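PDB 1TUO: putative phosphomannomutase from Thermus thermophilus, which probably interconverts sugar phosphates with the help of magnesium, as other members of the phosphohexose mutase family do. Local coordinates for residues P267-T272 with E368-V373; L276-K281 with V337-H342; K289-T294 with G418-Y423; D298-G301 with G305-V308. All blocks are in the same frame, centred on the assembly; numbering follows the deposited sequence.

Contact 1. Residues P267-T272 with E368-V373; sequences PHQVLT and EQFKEV
Gln269 lies across one face of the Phe370 ring, a close-packed part of the contact. Its CG sits over the middle of the ring, 3.6 Å from the Phe370 centroid and only 8° off the ring normal, a CH-pi contact. Farther out, Gln269 NE2 passes 3.5 Å from Phe370 CD2 with the amide plane almost upright on the ring. A glutamine suits this spot because its methylene stem is greasy enough for the aromatic face, while OE1 turns back to accept from the backbone N of Asn266. Phe370 reaches over with CG anti to its backbone N (chi1 -173°), and Thr272 OG1 meets its edge in the ring plane, 3.4 Å from CE1. That hydroxyl donates to His268 O at 2.8 Å within its own helix, which makes threonine tolerable in a buried, largely apolar seam. Val373 CG1 closes the seam 3.9 Å from Thr272 OG1. By contrast, Glu368 and Lys371 line the solvent side of helix 366-377 and leave the other helix alone. The axes of the two short segments pass 9.8 Å apart at 80°; Leu296 of helix 296-304 touches both Phe370 and Val373, and Val270 leans on Thr351 of helix 348-362.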
# COMPACT_ATOMS: atom_id res chain seq x y z
N PRO A 267 6.10 -0.35 -9.40
CA PRO A 267 6.30 -1.01 -8.11
C PRO A 267 7.45 -2.01 -8.04
O PRO A 267 8.09 -2.14 -6.99
CB PRO A 267 4.95 -1.67 -7.86
CG PRO A 267 4.00 -0.66 -8.44
CD PRO A 267 4.67 -0.33 -9.75
N HIS A 268 7.69 -2.73 -9.13
CA HIS A 268 8.76 -3.72 -9.18
C HIS A 268 10.09 -2.99 -9.12
O HIS A 268 11.04 -3.44 -8.47
CB HIS A 268 8.66 -4.53 -10.47
CG HIS A 268 7.32 -5.16 -10.68
ND1 HIS A 268 6.92 -6.29 -10.01
CD2 HIS A 268 6.27 -4.78 -11.45
CE1 HIS A 268 5.68 -6.59 -10.36
NE2 HIS A 268 5.26 -5.69 -11.23
N GLN A 269 10.16 -1.86 -9.82
CA GLN A 269 11.38 -1.06 -9.83
C GLN A 269 11.58 -0.43 -8.46
O GLN A 269 12.69 -0.42 -7.94
CB GLN A 269 11.28 0.02 -10.91
CG GLN A 269 11.29 -0.56 -12.33
CD GLN A 269 11.02 0.48 -13.40
OE1 GLN A 269 9.89 0.94 -13.56
NE2 GLN A 269 12.07 0.87 -14.12
N VAL A 270 10.51 0.07 -7.87
CA VAL A 270 10.63 0.67 -6.54
C VAL A 270 11.06 -0.36 -5.52
O VAL A 270 12.00 -0.13 -4.75
CB VAL A 270 9.30 1.29 -6.08
CG1 VAL A 270 9.34 1.58 -4.57
CG2 VAL A 270 9.03 2.56 -6.85
N LEU A 271 10.38 -1.50 -5.50
CA LEU A 271 10.68 -2.54 -4.54
C LEU A 271 12.12 -3.05 -4.63
O LEU A 271 12.81 -3.16 -3.61
CB LEU A 271 9.71 -3.72 -4.70
CG LEU A 271 9.94 -4.88 -3.74
CD1 LEU A 271 9.78 -4.43 -2.29
CD2 LEU A 271 8.94 -5.99 -4.07
N THR A 272 12.57 -3.38 -5.84
CA THR A 272 13.93 -3.89 -6.00
C THR A 272 14.99 -2.83 -5.72
O THR A 272 16.04 -3.13 -5.15
CB THR A 272 14.15 -4.49 -7.41
OG1 THR A 272 13.87 -3.50 -8.41
CG2 THR A 272 13.24 -5.68 -7.61
N GLU A 368 18.89 5.46 -12.53
CA GLU A 368 20.24 4.93 -12.48
C GLU A 368 20.38 3.84 -11.42
O GLU A 368 21.12 2.88 -11.61
CB GLU A 368 21.25 6.06 -12.21
CG GLU A 368 21.35 7.05 -13.37
CD GLU A 368 21.62 6.36 -14.70
OE1 GLU A 368 22.69 5.73 -14.85
OE2 GLU A 368 20.76 6.45 -15.61
N GLN A 369 19.65 3.97 -10.32
CA GLN A 369 19.72 2.95 -9.29
C GLN A 369 19.13 1.65 -9.83
O GLN A 369 19.65 0.57 -9.58
CB GLN A 369 18.95 3.37 -8.03
CG GLN A 369 19.64 4.46 -7.22
CD GLN A 369 18.91 4.74 -5.91
OE1 GLN A 369 18.74 3.85 -5.08
NE2 GLN A 369 18.47 5.99 -5.73
N PHE A 370 18.04 1.76 -10.59
CA PHE A 370 17.44 0.56 -11.13
C PHE A 370 18.34 -0.08 -12.19
O PHE A 370 18.36 -1.30 -12.31
CB PHE A 370 16.06 0.84 -11.72
CG PHE A 370 15.34 -0.41 -12.15
CD1 PHE A 370 14.97 -1.36 -11.20
CD2 PHE A 370 15.11 -0.67 -13.49
CE1 PHE A 370 14.39 -2.56 -11.59
CE2 PHE A 370 14.53 -1.87 -13.89
CZ PHE A 370 14.17 -2.82 -12.94
N LYS A 371 19.08 0.74 -12.93
CA LYS A 371 20.00 0.22 -13.95
C LYS A 371 21.04 -0.65 -13.24
O LYS A 371 21.52 -1.64 -13.79
CB LYS A 371 20.70 1.37 -14.67
CG LYS A 371 19.77 2.28 -15.46
CD LYS A 371 19.15 1.58 -16.65
CE LYS A 371 18.25 2.53 -17.43
NZ LYS A 371 17.66 1.89 -18.64
N GLU A 372 21.37 -0.26 -12.01
CA GLU A 372 22.34 -0.99 -11.20
C GLU A 372 21.69 -2.30 -10.76
O GLU A 372 22.35 -3.33 -10.63
CB GLU A 372 22.75 -0.15 -9.99
CG GLU A 372 23.64 -0.85 -8.97
CD GLU A 372 25.08 -1.06 -9.43
OE1 GLU A 372 25.56 -0.31 -10.32
OE2 GLU A 372 25.74 -1.96 -8.88
N VAL A 373 20.38 -2.27 -10.52
CA VAL A 373 19.67 -3.48 -10.14
C VAL A 373 19.75 -4.44 -11.33
O VAL A 373 20.02 -5.63 -11.17
CB VAL A 373 18.18 -3.21 -9.83
CG1 VAL A 373 17.42 -4.52 -9.72
CG2 VAL A 373 18.07 -2.43 -8.52

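Contact 2. Residues L276-K281 with V337-H342; sequences LYRFRK and VGYPEH
Arg278 reaches from helix 267-280 to Tyr339 and Glu341, at the end of an outermost strand of the four-stranded mixed sheet in the alpha/beta/alpha domain III. The arginine leaves its helix with CG anti to the carbonyl carbon, continues nearly straight through chi2 and then bends at chi3 (71°), which brings a guanidinium face against the edge of the Tyr339 ring. Tyr339 CD1 lies 3.7 Å from Arg278 CZ, above the centre of the guanidinium; the planes stand 66° apart. A long arginine with a flat end can span this distance and still use its rim for polar bonds. Glu341, bent at chi2 (69°), comes from the opposite direction and forms a salt bridge, its carboxylate nearly coplanar with the guanidinium: OE2 accepts from NH2 with its anti lone pair, near the guanidinium plane. A weak bond from NH1 joins at the same oxygen. NH2 also donates to Phe328 O, while Tyr339 OH is bonded to Thr351 OG1. A leucine here would probably leave Glu341 without this charge partner and Phe328 O without this donor. The separation of Arg278 NH2 and Glu341 OE2, 2.5 Å, is so short that the carboxylate's exact position is doubtful.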
# COMPACT_ATOMS: atom_id res chain seq x y z
N LEU A 276 17.67 -3.26 -2.72
CA LEU A 276 19.11 -3.15 -2.94
C LEU A 276 19.72 -2.12 -2.00
O LEU A 276 20.74 -2.38 -1.37
CB LEU A 276 19.41 -2.75 -4.38
CG LEU A 276 20.89 -2.54 -4.73
CD1 LEU A 276 21.66 -3.84 -4.51
CD2 LEU A 276 21.01 -2.10 -6.18
N TYR A 277 19.09 -0.96 -1.92
CA TYR A 277 19.58 0.11 -1.06
C TYR A 277 19.64 -0.32 0.40
O TYR A 277 20.65 -0.12 1.07
CB TYR A 277 18.67 1.34 -1.21
CG TYR A 277 19.07 2.48 -0.29
CD1 TYR A 277 18.22 2.90 0.74
CD2 TYR A 277 20.29 3.12 -0.44
CE1 TYR A 277 18.60 3.93 1.60
CE2 TYR A 277 20.68 4.15 0.42
CZ TYR A 277 19.83 4.55 1.43
OH TYR A 277 20.22 5.55 2.30
N ARG A 278 18.56 -0.91 0.90
CA ARG A 278 18.52 -1.34 2.29
C ARG A 278 19.53 -2.45 2.56
O ARG A 278 20.17 -2.48 3.61
CB ARG A 278 17.11 -1.79 2.68
CG ARG A 278 16.14 -0.62 2.86
CD ARG A 278 14.68 -1.08 2.89
NE ARG A 278 14.29 -1.81 4.10
CZ ARG A 278 14.13 -1.26 5.31
NH1 ARG A 278 14.32 0.04 5.49
NH2 ARG A 278 13.74 -2.01 6.33
N PHE A 279 19.69 -3.36 1.60
CA PHE A 279 20.65 -4.44 1.77
C PHE A 279 22.06 -3.87 1.87
O PHE A 279 22.85 -4.29 2.71
CB PHE A 279 20.60 -5.41 0.59
CG PHE A 279 21.68 -6.44 0.62
CD1 PHE A 279 21.55 -7.59 1.39
CD2 PHE A 279 22.86 -6.24 -0.09
CE1 PHE A 279 22.57 -8.52 1.45
CE2 PHE A 279 23.89 -7.17 -0.03
CZ PHE A 279 23.74 -8.31 0.74
N ARG A 280 22.37 -2.91 1.00
CA ARG A 280 23.70 -2.32 1.00
C ARG A 280 23.95 -1.48 2.26
O ARG A 280 25.10 -1.26 2.62
CB ARG A 280 23.91 -1.48 -0.27
CG ARG A 280 23.97 -2.34 -1.54
CD ARG A 280 24.05 -1.53 -2.83
NE ARG A 280 25.37 -0.94 -3.07
CZ ARG A 280 25.72 -0.36 -4.22
NH1 ARG A 280 24.85 -0.29 -5.22
NH2 ARG A 280 26.94 0.16 -4.36
N LYS A 281 22.89 -1.03 2.92
CA LYS A 281 23.04 -0.26 4.15
C LYS A 281 23.35 -1.20 5.31
O LYS A 281 23.64 -0.75 6.42
CB LYS A 281 21.77 0.53 4.48
CG LYS A 281 21.64 1.85 3.74
CD LYS A 281 20.46 2.66 4.24
CE LYS A 281 20.64 3.08 5.70
NZ LYS A 281 19.51 3.93 6.18
N VAL A 337 4.54 -1.27 0.10
CA VAL A 337 5.80 -1.76 0.63
C VAL A 337 5.79 -1.59 2.15
O VAL A 337 5.36 -0.56 2.66
CB VAL A 337 7.01 -0.97 0.09
CG1 VAL A 337 8.31 -1.65 0.53
CG2 VAL A 337 6.93 -0.86 -1.43
N GLY A 338 6.26 -2.62 2.85
CA GLY A 338 6.30 -2.57 4.30
C GLY A 338 7.73 -2.70 4.81
O GLY A 338 8.57 -3.34 4.18
N TYR A 339 7.99 -2.09 5.96
CA TYR A 339 9.31 -2.09 6.57
C TYR A 339 9.12 -2.61 8.00
O TYR A 339 8.63 -1.90 8.87
CB TYR A 339 9.85 -0.66 6.55
CG TYR A 339 9.76 -0.07 5.16
CD1 TYR A 339 10.70 -0.38 4.18
CD2 TYR A 339 8.68 0.74 4.80
CE1 TYR A 339 10.56 0.09 2.87
CE2 TYR A 339 8.53 1.20 3.51
CZ TYR A 339 9.46 0.88 2.54
OH TYR A 339 9.29 1.34 1.25
N PRO A 340 9.52 -3.87 8.24
CA PRO A 340 9.42 -4.56 9.53
C PRO A 340 9.78 -3.79 10.80
O PRO A 340 9.03 -3.84 11.78
CB PRO A 340 10.27 -5.82 9.32
CG PRO A 340 11.21 -5.44 8.21
CD PRO A 340 10.33 -4.66 7.29
N GLU A 341 10.90 -3.09 10.80
CA GLU A 341 11.31 -2.35 11.99
C GLU A 341 10.43 -1.14 12.28
O GLU A 341 10.56 -0.50 13.32
CB GLU A 341 12.78 -1.94 11.89
CG GLU A 341 13.30 -1.77 10.47
CD GLU A 341 12.92 -0.69 9.48
OE1 GLU A 341 12.75 0.29 10.20
OE2 GLU A 341 12.94 -0.63 8.26
N HIS A 342 9.52 -0.84 11.35
CA HIS A 342 8.60 0.29 11.45
C HIS A 342 7.21 -0.20 11.89
O HIS A 342 6.82 -0.05 13.04
CB HIS A 342 8.53 1.00 10.09
CG HIS A 342 7.49 2.07 9.99
ND1 HIS A 342 7.38 3.10 10.90
CD2 HIS A 342 6.53 2.29 9.06
CE1 HIS A 342 6.40 3.91 10.53
NE2 HIS A 342 5.87 3.44 9.41

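Contact 3. Residues K289-T294 with G418-Y423; sequences KNFAVT and GVKWLY
One face of the Phe291 ring carries the end of Lys420, an interaction between domain III and the antiparallel sheet of the C-terminal domain. Lys420 CE stands 3.8 Å from the ring centroid of Phe291, offset toward the rim, in a CH-pi contact, and NZ lies at the same range, 23° off the ring normal, as a cation-pi partner. Lys420 CB also comes to the far end of the ring, 3.8 Å from Phe291 CZ. The lysine runs extended from its strand, with CG anti to the backbone N, and bends at chi3 (-65°), so that the ammonium group curls back over the ring toward the backbone of the same phenylalanine. A buried lysine is acceptable here because its charge meets both an aromatic face and a carbonyl; Trp427 supplies a second cation-pi surface. Phe291 also touches Leu429 and Asp414 of neighbouring strands.

The phenylalanine is presented by a tight loop that follows strand 286-290. Asn290 to Val293 form a type I beta turn, and Asn290 OD1 accepts from Ala292 N at 2.8 Å, an Asx turn that fixes the chain just where Phe291 leaves it. Lys289 NZ ties the end of the loop, donating to Val293 O at 2.9 Å and to Thr294 O at 3.2 Å, and forms a salt bridge with Asp298 OD2. Thr294 OG1 bonds Glu444 of the C-terminal sheet. Between the two segments themselves one hydrogen bond crosses, Lys420 NZ to Phe291 O, 2.7 Å long, with a C=O...donor angle of 160°.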
# COMPACT_ATOMS: atom_id res chain seq x y z
N LYS A 289 7.78 -11.18 -0.79
CA LYS A 289 7.06 -10.65 -1.96
C LYS A 289 5.87 -11.53 -2.31
O LYS A 289 5.91 -12.75 -2.10
CB LYS A 289 7.99 -10.58 -3.17
CG LYS A 289 8.66 -11.92 -3.51
CD LYS A 289 9.30 -11.94 -4.91
CE LYS A 289 8.39 -12.65 -5.92
NZ LYS A 289 9.05 -12.90 -7.24
N ASN A 290 4.81 -10.94 -2.85
CA ASN A 290 3.69 -11.79 -3.24
C ASN A 290 3.99 -12.40 -4.61
O ASN A 290 4.98 -12.04 -5.26
CB ASN A 290 2.34 -11.03 -3.22
CG ASN A 290 2.15 -10.09 -4.41
OD1 ASN A 290 2.72 -10.27 -5.48
ND2 ASN A 290 1.29 -9.09 -4.21
N PHE A 291 3.14 -13.33 -5.02
CA PHE A 291 3.28 -14.08 -6.26
C PHE A 291 3.40 -13.30 -7.58
O PHE A 291 3.92 -13.83 -8.56
CB PHE A 291 2.12 -15.07 -6.35
CG PHE A 291 2.37 -16.26 -7.22
CD1 PHE A 291 3.58 -16.95 -7.15
CD2 PHE A 291 1.38 -16.74 -8.07
CE1 PHE A 291 3.79 -18.11 -7.91
CE2 PHE A 291 1.58 -17.89 -8.83
CZ PHE A 291 2.78 -18.58 -8.74
N ALA A 292 2.93 -12.06 -7.61
CA ALA A 292 2.98 -11.27 -8.84
C ALA A 292 4.15 -10.29 -8.93
O ALA A 292 4.25 -9.51 -9.88
CB ALA A 292 1.66 -10.53 -9.04
N VAL A 293 5.02 -10.34 -7.93
CA VAL A 293 6.19 -9.46 -7.90
C VAL A 293 7.30 -9.98 -8.81
O VAL A 293 7.51 -11.19 -8.94
CB VAL A 293 6.72 -9.31 -6.45
CG1 VAL A 293 8.07 -8.60 -6.46
CG2 VAL A 293 5.72 -8.54 -5.60
N THR A 294 8.02 -9.05 -9.43
CA THR A 294 9.12 -9.33 -10.34
C THR A 294 10.10 -10.37 -9.82
O THR A 294 10.41 -10.40 -8.63
CB THR A 294 9.94 -8.05 -10.62
OG1 THR A 294 11.08 -8.38 -11.42
CG2 THR A 294 10.42 -7.43 -9.30
N GLY A 418 -3.23 -18.85 -8.36
CA GLY A 418 -3.62 -18.59 -9.73
C GLY A 418 -2.83 -19.58 -10.55
O GLY A 418 -2.56 -20.69 -10.08
N VAL A 419 -2.45 -19.21 -11.77
CA VAL A 419 -1.67 -20.10 -12.62
C VAL A 419 -0.57 -19.31 -13.31
O VAL A 419 -0.85 -18.38 -14.07
CB VAL A 419 -2.55 -20.77 -13.70
CG1 VAL A 419 -1.72 -21.79 -14.47
CG2 VAL A 419 -3.76 -21.43 -13.07
N LYS A 420 0.68 -19.67 -13.05
CA LYS A 420 1.81 -18.98 -13.65
C LYS A 420 2.60 -19.86 -14.59
O LYS A 420 3.15 -20.89 -14.19
CB LYS A 420 2.75 -18.43 -12.56
CG LYS A 420 3.95 -17.66 -13.11
CD LYS A 420 4.90 -17.17 -12.02
CE LYS A 420 4.26 -16.15 -11.09
NZ LYS A 420 5.22 -15.64 -10.07
N TRP A 421 2.65 -19.47 -15.86
CA TRP A 421 3.42 -20.21 -16.85
C TRP A 421 4.83 -19.63 -16.85
O TRP A 421 5.02 -18.42 -17.02
CB TRP A 421 2.80 -20.09 -18.25
CG TRP A 421 1.55 -20.90 -18.42
CD1 TRP A 421 1.17 -21.99 -17.67
CD2 TRP A 421 0.54 -20.73 -19.42
NE1 TRP A 421 -0.01 -22.50 -18.15
CE2 TRP A 421 -0.42 -21.75 -19.22
CE3 TRP A 421 0.35 -19.82 -20.47
CZ2 TRP A 421 -1.55 -21.88 -20.03
CZ3 TRP A 421 -0.78 -19.95 -21.27
CH2 TRP A 421 -1.71 -20.97 -21.05
N LEU A 422 5.81 -20.50 -16.64
CA LEU A 422 7.19 -20.06 -16.58
C LEU A 422 7.90 -20.23 -17.91
O LEU A 422 7.71 -21.22 -18.60
CB LEU A 422 7.94 -20.86 -15.51
CG LEU A 422 7.26 -20.95 -14.14
CD1 LEU A 422 8.12 -21.81 -13.22
CD2 LEU A 422 7.07 -19.56 -13.55
N TYR A 423 8.71 -19.24 -18.26
CA TYR A 423 9.47 -19.25 -19.50
C TYR A 423 10.87 -18.78 -19.17
O TYR A 423 11.13 -18.31 -18.07
CB TYR A 423 8.87 -18.29 -20.52
CG TYR A 423 7.45 -18.60 -20.93
CD1 TYR A 423 7.18 -19.58 -21.88
CD2 TYR A 423 6.38 -17.93 -20.35
CE1 TYR A 423 5.88 -19.88 -22.25
CE2 TYR A 423 5.07 -18.22 -20.71
CZ TYR A 423 4.83 -19.19 -21.67
OH TYR A 423 3.54 -19.46 -22.04

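Contact 4. Residues D298-G301 with G305-V308; sequences DRLG and GFGV
Gly301 O takes two backbone hydrogen bonds from the chain that leaves its helix, from Gly305 N and from Phe306 N, each 2.9 Å long. Phe306 N lies in the carbonyl plane on a lone pair, whereas Gly305 N approaches from above it. In this helix C-terminus Gly305 is the first residue with positive phi, which glycine adopts without strain, and the Phe306 bond has the 6→1 spacing of a Schellman-type ending. A second kind of contact is CH-pi: with CG between the backbone N and the carbonyl carbon (chi1 62°), the Phe306 ring lies flat against Gly301, whose CA is 3.4 Å from its centroid. Such closeness suits glycine, since a side chain at Gly301 would collide with Phe306 O and Val308 CG2. The apolar contacts are Leu300 CG on Phe306 CZ and Val308 CG2 against Asp298 CA, both at 4.0 Å. A water donates to Val308 O and, weakly, to Asp298 OD1; Asp298 OD2 pairs with Lys289. Replacing Phe306 by an alanine would probably uncover Gly301 CA and open a gap beside Leu300. The ring also meets Phe328 edge-to-face and Phe279 with planes at about 40°; the loop leads from helix 296-304 to strand 308-311, an outermost strand, next to 286-290.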
# COMPACT_ATOMS: atom_id res chain seq x y z
N ASP A 298 14.03 -12.07 -6.62
CA ASP A 298 14.57 -13.40 -6.33
C ASP A 298 16.03 -13.46 -6.79
O ASP A 298 16.90 -13.94 -6.07
CB ASP A 298 13.79 -14.49 -7.07
CG ASP A 298 12.30 -14.42 -6.81
OD1 ASP A 298 11.73 -15.43 -6.35
OD2 ASP A 298 11.70 -13.36 -7.09
N ARG A 299 16.28 -12.97 -8.01
CA ARG A 299 17.62 -12.98 -8.57
C ARG A 299 18.57 -12.11 -7.75
O ARG A 299 19.71 -12.49 -7.50
CB ARG A 299 17.59 -12.49 -10.03
CG ARG A 299 18.97 -12.38 -10.71
CD ARG A 299 19.72 -13.71 -10.73
NE ARG A 299 19.16 -14.68 -11.67
CZ ARG A 299 19.33 -14.64 -12.99
NH1 ARG A 299 20.07 -13.68 -13.55
NH2 ARG A 299 18.78 -15.57 -13.76
N LEU A 300 18.10 -10.94 -7.32
CA LEU A 300 18.94 -10.05 -6.53
C LEU A 300 19.35 -10.78 -5.24
O LEU A 300 20.51 -10.71 -4.82
CB LEU A 300 18.19 -8.76 -6.18
CG LEU A 300 19.01 -7.63 -5.55
CD1 LEU A 300 20.03 -7.11 -6.56
CD2 LEU A 300 18.08 -6.50 -5.12
N GLY A 301 18.40 -11.48 -4.65
CA GLY A 301 18.67 -12.22 -3.43
C GLY A 301 19.68 -13.34 -3.61
O GLY A 301 20.51 -13.57 -2.73
N GLY A 305 23.03 -12.40 -1.79
CA GLY A 305 23.05 -13.14 -0.54
C GLY A 305 21.96 -12.96 0.50
O GLY A 305 22.26 -12.88 1.70
N PHE A 306 20.70 -12.88 0.08
CA PHE A 306 19.60 -12.77 1.03
C PHE A 306 18.42 -13.61 0.57
O PHE A 306 18.16 -13.73 -0.63
CB PHE A 306 19.17 -11.30 1.28
CG PHE A 306 18.64 -10.58 0.07
CD1 PHE A 306 19.48 -9.77 -0.70
CD2 PHE A 306 17.29 -10.66 -0.27
CE1 PHE A 306 18.98 -9.04 -1.78
CE2 PHE A 306 16.78 -9.93 -1.35
CZ PHE A 306 17.63 -9.12 -2.11
N GLY A 307 17.72 -14.21 1.52
CA GLY A 307 16.60 -15.05 1.18
C GLY A 307 15.39 -14.29 0.68
O GLY A 307 15.24 -13.09 0.95
N VAL A 308 14.55 -14.98 -0.08
CA VAL A 308 13.34 -14.37 -0.61
C VAL A 308 12.18 -15.33 -0.42
O VAL A 308 12.22 -16.47 -0.88
CB VAL A 308 13.47 -14.05 -2.11
CG1 VAL A 308 12.17 -13.44 -2.63
CG2 VAL A 308 14.61 -13.08 -2.33
O HOH W 1 10.92 -17.07 -3.39

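In the fold
Contacts 1, 2 and 4 lie within domain III, their centres 13 to 14 Å apart; contact 3 joins that domain to the C-terminal one. Helix 267-280 serves both contact 1, at its start, and contact 2, at its end. Contact 2 is nested inside the loop closed by contact 1, and contact 4 inside the loops of all three, whereas contact 3 crosses contacts 1 and 2 along the chain. Strand 286-290 and helix 296-304 follow each other, and the salt bridge from Lys289 to Asp298 ties contacts 3 and 4. Contacts 2 and 3 stand farthest apart, about 22 Å between centres, yet the same four-stranded sheet carries contact 2 at strand 337-339 and, through strand 286-290, the junction with the C-terminal domain.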